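Local structure of hypothetical protein (Mus musculus, 1VKB) at residues A[21-24]-A[25-28]; A[130-134]-A[135-139]. The protein probably acts as a gamma-glutamylamine cyclotransferase, an AIG2-like enzyme that releases 5-oxoproline from gamma-glutamyl amines. All blocks are in the same frame, centred on the assembly; numbering follows the deposited sequence.

Contact 1: residues A[21-24]-A[25-28]. With FMT (formic acid), chain D; FMT (formic acid), chain C.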
loop_
_atom_site.group_PDB
_atom_site.type_symbol
_atom_site.label_atom_id
_atom_site.label_comp_id
_atom_site.label_asym_id
_atom_site.label_seq_id
_atom_site.Cartn_x
_atom_site.Cartn_y
_atom_site.Cartn_z
ATOM N N THR A 21 -3.910 -3.195 3.163
ATOM C CA THR A 21 -4.594 -4.512 3.285
ATOM C C THR A 21 -3.873 -5.611 2.519
ATOM O O THR A 21 -4.181 -6.794 2.687
ATOM C CB THR A 21 -6.058 -4.465 2.819
ATOM O OG1 THR A 21 -6.125 -4.249 1.403
ATOM C CG2 THR A 21 -6.793 -3.335 3.447
ATOM N N LEU A 22 -2.959 -5.214 1.637
ATOM C CA LEU A 22 -2.137 -6.164 0.867
ATOM C C LEU A 22 -0.953 -6.791 1.591
ATOM O O LEU A 22 -0.411 -7.790 1.115
ATOM C CB LEU A 22 -1.672 -5.556 -0.465
ATOM C CG LEU A 22 -2.792 -5.202 -1.442
ATOM C CD1 LEU A 22 -2.222 -4.379 -2.598
ATOM C CD2 LEU A 22 -3.488 -6.405 -1.978
ATOM N N LYS A 23 -0.550 -6.232 2.727
ATOM C CA LYS A 23 0.537 -6.763 3.518
ATOM C C LYS A 23 0.260 -8.164 4.065
ATOM O O LYS A 23 -0.898 -8.542 4.310
ATOM C CB LYS A 23 0.828 -5.869 4.721
ATOM C CG LYS A 23 1.406 -4.479 4.415
ATOM C CD LYS A 23 1.966 -3.802 5.709
ATOM C CE LYS A 23 0.890 -3.589 6.775
ATOM N NZ LYS A 23 1.461 -2.897 7.996
ATOM N N ARG A 24 1.339 -8.903 4.336
ATOM C CA ARG A 24 1.245 -10.163 5.081
ATOM C C ARG A 24 0.417 -9.950 6.317
ATOM O O ARG A 24 0.561 -8.956 7.017
ATOM C CB ARG A 24 2.617 -10.679 5.485
ATOM C CG ARG A 24 3.384 -11.300 4.330
ATOM C CD ARG A 24 4.724 -11.840 4.727
ATOM N NE ARG A 24 5.250 -12.714 3.679
ATOM C CZ ARG A 24 6.411 -13.354 3.792
ATOM N NH1 ARG A 24 7.157 -13.184 4.869
ATOM N NH2 ARG A 24 6.836 -14.133 2.822
ATOM N N GLY A 25 -0.506 -10.860 6.552
ATOM C CA GLY A 25 -1.316 -10.788 7.736
ATOM C C GLY A 25 -2.442 -9.806 7.708
ATOM O O GLY A 25 -3.159 -9.656 8.724
ATOM N N GLN A 26 -2.616 -9.117 6.588
ATOM C CA GLN A 26 -3.690 -8.147 6.438
ATOM C C GLN A 26 -4.797 -8.684 5.498
ATOM O O GLN A 26 -4.594 -9.693 4.773
ATOM C CB GLN A 26 -3.117 -6.794 6.012
ATOM C CG GLN A 26 -2.197 -6.183 7.100
ATOM C CD GLN A 26 -2.915 -5.938 8.387
ATOM O OE1 GLN A 26 -4.028 -5.474 8.354
ATOM N NE2 GLN A 26 -2.263 -6.187 9.527
ATOM N N PRO A 27 -5.987 -8.093 5.555
ATOM C CA PRO A 27 -7.172 -8.799 5.015
ATOM C C PRO A 27 -7.182 -9.177 3.527
ATOM O O PRO A 27 -7.893 -10.136 3.171
ATOM C CB PRO A 27 -8.342 -7.867 5.387
ATOM C CG PRO A 27 -7.818 -7.060 6.547
ATOM C CD PRO A 27 -6.371 -6.863 6.270
ATOM N N ASN A 28 -6.435 -8.460 2.677
ATOM C CA ASN A 28 -6.430 -8.742 1.228
ATOM C C ASN A 28 -5.148 -9.370 0.757
ATOM O O ASN A 28 -4.905 -9.477 -0.440
ATOM C CB ASN A 28 -6.745 -7.494 0.386
ATOM C CG ASN A 28 -8.201 -7.068 0.476
ATOM O OD1 ASN A 28 -9.107 -7.923 0.410
ATOM N ND2 ASN A 28 -8.438 -5.754 0.733
HETATM C C FMT D . 3.844 -13.652 0.590
HETATM O O1 FMT D . 4.924 -14.182 0.344
HETATM O O2 FMT D . 3.408 -13.595 1.722
HETATM C C FMT C . -1.631 -1.362 -0.178
HETATM O O1 FMT C . -0.453 -0.943 -0.207
HETATM O O2 FMT C . -2.130 -2.271 0.535
HETATM O O HOH W 1 0.219 -7.774 9.498
#
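The amide of Asn28 meets Thr21 nearly in its own plane: ND2 gives a nearly straight bond to OG1 (2.8 Å, 160°). The Arg24 guanidinium is used along its edge, where NE and NH2 reach the two oxygens of a formate, NE lying 2.8 Å from O2; Phe42 adds a cation-pi contact. Thr21 and Asn28 run side by side, and their backbones repeat the link, Asn28 N reaching Thr21 O at 2.8 Å. A short beta-branched side chain with a hydroxyl suits this place because OG1, held between the backbone N and the carbonyl carbon (chi1 68°), reaches ND2, while CG2 stands beside the backbone N.

Between these ends, residues 23-26 form a type II beta turn closed by Gln26 N and Lys23 O (2.9 Å). Gly25 takes its positive-phi corner. A water links Arg24 O with Gln26 NE2, while Lys23 NZ binds Tyr145 O and Gln26 OE1 binds Ser147 N.

Leu22 N donates to a second formate, 3.3 Å from O2, which Tyr19 N also holds. Backbone N-H groups gathered on one carboxylate suggest a site suited to an anionic or carbonyl oxygen, consistent with a substrate pocket.

Contact 2: residues A[130-134]-A[135-139]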
loop_
_atom_site.group_PDB
_atom_site.type_symbol
_atom_site.label_atom_id
_atom_site.label_comp_id
_atom_site.label_asym_id
_atom_site.label_seq_id
_atom_site.Cartn_x
_atom_site.Cartn_y
_atom_site.Cartn_z
ATOM N N ALA A 130 -4.517 10.908 -4.796
ATOM C CA ALA A 130 -4.792 12.347 -4.890
ATOM C C ALA A 130 -6.310 12.570 -4.973
ATOM O O ALA A 130 -6.776 13.716 -5.084
ATOM C CB ALA A 130 -4.153 12.913 -6.106
ATOM N N THR A 131 -7.107 11.504 -4.905
ATOM C CA THR A 131 -8.581 11.674 -5.085
ATOM C C THR A 131 -9.339 11.311 -3.811
ATOM O O THR A 131 -10.456 10.880 -3.871
ATOM C CB THR A 131 -9.078 10.800 -6.256
ATOM O OG1 THR A 131 -8.626 9.437 -6.083
ATOM C CG2 THR A 131 -8.499 11.259 -7.578
ATOM N N TYR A 132 -8.682 11.458 -2.659
ATOM C CA TYR A 132 -9.285 11.265 -1.348
ATOM C C TYR A 132 -10.391 12.301 -1.101
ATOM O O TYR A 132 -10.384 13.383 -1.693
ATOM C CB TYR A 132 -8.196 11.392 -0.246
ATOM C CG TYR A 132 -7.333 12.648 -0.350
ATOM C CD1 TYR A 132 -6.159 12.650 -1.117
ATOM C CD2 TYR A 132 -7.667 13.821 0.339
ATOM C CE1 TYR A 132 -5.375 13.758 -1.212
ATOM C CE2 TYR A 132 -6.883 14.927 0.235
ATOM C CZ TYR A 132 -5.736 14.895 -0.552
ATOM O OH TYR A 132 -4.952 16.012 -0.649
ATOM N N ALA A 133 -11.304 12.012 -0.195
ATOM C CA ALA A 133 -12.265 13.015 0.287
ATOM C C ALA A 133 -11.500 14.054 1.114
ATOM O O ALA A 133 -10.660 13.714 1.941
ATOM C CB ALA A 133 -13.323 12.366 1.126
ATOM N N PRO A 134 -11.776 15.327 0.898
ATOM C CA PRO A 134 -10.992 16.396 1.540
ATOM C C PRO A 134 -10.979 16.329 3.064
ATOM O O PRO A 134 -9.957 16.647 3.692
ATOM C CB PRO A 134 -11.659 17.675 1.020
ATOM C CG PRO A 134 -13.017 17.221 0.517
ATOM C CD PRO A 134 -12.838 15.863 0.025
ATOM N N GLU A 135 -12.089 15.907 3.668
ATOM C CA GLU A 135 -12.158 15.834 5.134
ATOM C C GLU A 135 -11.255 14.742 5.736
ATOM O O GLU A 135 -10.955 14.748 6.918
ATOM C CB GLU A 135 -13.611 15.706 5.586
ATOM C CG GLU A 135 -14.273 14.381 5.261
ATOM C CD GLU A 135 -14.958 14.324 3.923
ATOM O OE1 GLU A 135 -14.685 15.143 3.020
ATOM O OE2 GLU A 135 -15.781 13.407 3.761
ATOM N N TRP A 136 -10.766 13.820 4.907
ATOM C CA TRP A 136 -9.843 12.795 5.383
ATOM C C TRP A 136 -8.523 13.366 5.832
ATOM O O TRP A 136 -7.770 12.699 6.542
ATOM C CB TRP A 136 -9.604 11.744 4.343
ATOM C CG TRP A 136 -10.852 10.942 3.928
ATOM C CD1 TRP A 136 -12.084 10.967 4.482
ATOM C CD2 TRP A 136 -10.892 9.927 2.921
ATOM N NE1 TRP A 136 -12.920 10.088 3.837
ATOM C CE2 TRP A 136 -12.207 9.435 2.870
ATOM C CE3 TRP A 136 -9.928 9.369 2.059
ATOM C CZ2 TRP A 136 -12.585 8.410 2.005
ATOM C CZ3 TRP A 136 -10.334 8.377 1.159
ATOM C CH2 TRP A 136 -11.622 7.932 1.135
ATOM N N LEU A 137 -8.239 14.609 5.444
ATOM C CA LEU A 137 -7.031 15.281 5.922
ATOM C C LEU A 137 -7.041 15.478 7.409
ATOM O O LEU A 137 -5.988 15.721 7.987
ATOM C CB LEU A 137 -6.829 16.636 5.235
ATOM C CG LEU A 137 -6.578 16.554 3.737
ATOM C CD1 LEU A 137 -6.646 17.930 3.077
ATOM C CD2 LEU A 137 -5.244 15.897 3.419
ATOM N N PHE A 138 -8.223 15.439 8.028
ATOM C CA PHE A 138 -8.344 15.610 9.487
ATOM C C PHE A 138 -8.368 14.317 10.283
ATOM O O PHE A 138 -8.598 14.354 11.493
ATOM C CB PHE A 138 -9.577 16.421 9.799
ATOM C CG PHE A 138 -9.533 17.749 9.130
ATOM C CD1 PHE A 138 -8.517 18.618 9.408
ATOM C CD2 PHE A 138 -10.415 18.044 8.112
ATOM C CE1 PHE A 138 -8.429 19.856 8.763
ATOM C CE2 PHE A 138 -10.335 19.246 7.451
ATOM C CZ PHE A 138 -9.331 20.156 7.774
ATOM N N LEU A 139 -8.119 13.200 9.615
ATOM C CA LEU A 139 -8.098 11.897 10.290
ATOM C C LEU A 139 -6.679 11.642 10.815
ATOM O O LEU A 139 -5.725 12.318 10.405
ATOM C CB LEU A 139 -8.495 10.785 9.335
ATOM C CG LEU A 139 -9.948 10.789 8.910
ATOM C CD1 LEU A 139 -10.133 9.785 7.787
ATOM C CD2 LEU A 139 -10.849 10.448 10.092
#
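The methyl of Ala133 rests on one face of the Trp136 indole, its CB 3.6 Å from the centroid of the five-membered ring and only 12° off its normal, a clear CH-pi contact. Alanine suits the place because a single methyl lets the backbone stay close to the ring; the carbonyl carbon of Tyr132 lies over the same face, higher above it. Trp136 turns its indole back against the preceding residues with CG anti to its own carbonyl carbon (chi1 -62°). Beyond the five-membered ring, Tyr132 CB abuts the benzene half, 3.5 Å from CE3.

The phenol of Tyr132 leads elsewhere, since CG stands between the backbone N and the carbonyl carbon (chi1 51°). Leu137 CD2 comes obliquely against the ring at CE2 (3.7 Å), so one branch of the leucine fits beside the phenol. Glu135 bends at chi2 and folds its carboxylate back over the chain, OE1 lying 3.6 Å from Pro134 CD with Ala133 CB nearby.

Two backbone bonds fix this relief: Trp136 N to Ala133 O (3.0 Å) and Leu137 N to Pro134 O (3.2 Å). Proline suits the first turn of such a helix, where its lack of an N-H costs no bond and its ring restricts phi. Tyr132 and Leu137 rest together on Leu66 and Leu68, while Trp136 meets Trp64 and Ala57, packing the stretch against strands 54-57 and 62-66.

Bonds from each N-H to the carbonyl three residues back, continued by Phe138 N to Glu135 O, are the signature of a 3-10 helix, here a short one at the surface that follows strand 121-129 and lies beside the sheet.

How the contacts relate
Contacts 1 and 2 are separate local contacts of one chain that do not touch, with centres about 23 Å apart and nearest atoms about 12 Å apart. Contact 1 follows strand 14-18 and its centre lies about 9 Å from the centre of the chain, whereas contact 2 follows strand 121-129 at the surface, its centre about 17 Å from that of the chain. Both belong to the gamma-glutamyl cyclotransferase-like part of the protein. Contact 1 binds formates, probably from the crystallisation liquor, one of them near the likely substrate pocket; contact 2 is a short 3-10 helix whose apolar side chains pack on neighbouring strands. Beyond contact 2 the chain returns with Tyr145, Asp146 and Ser147 to meet the turn of contact 1.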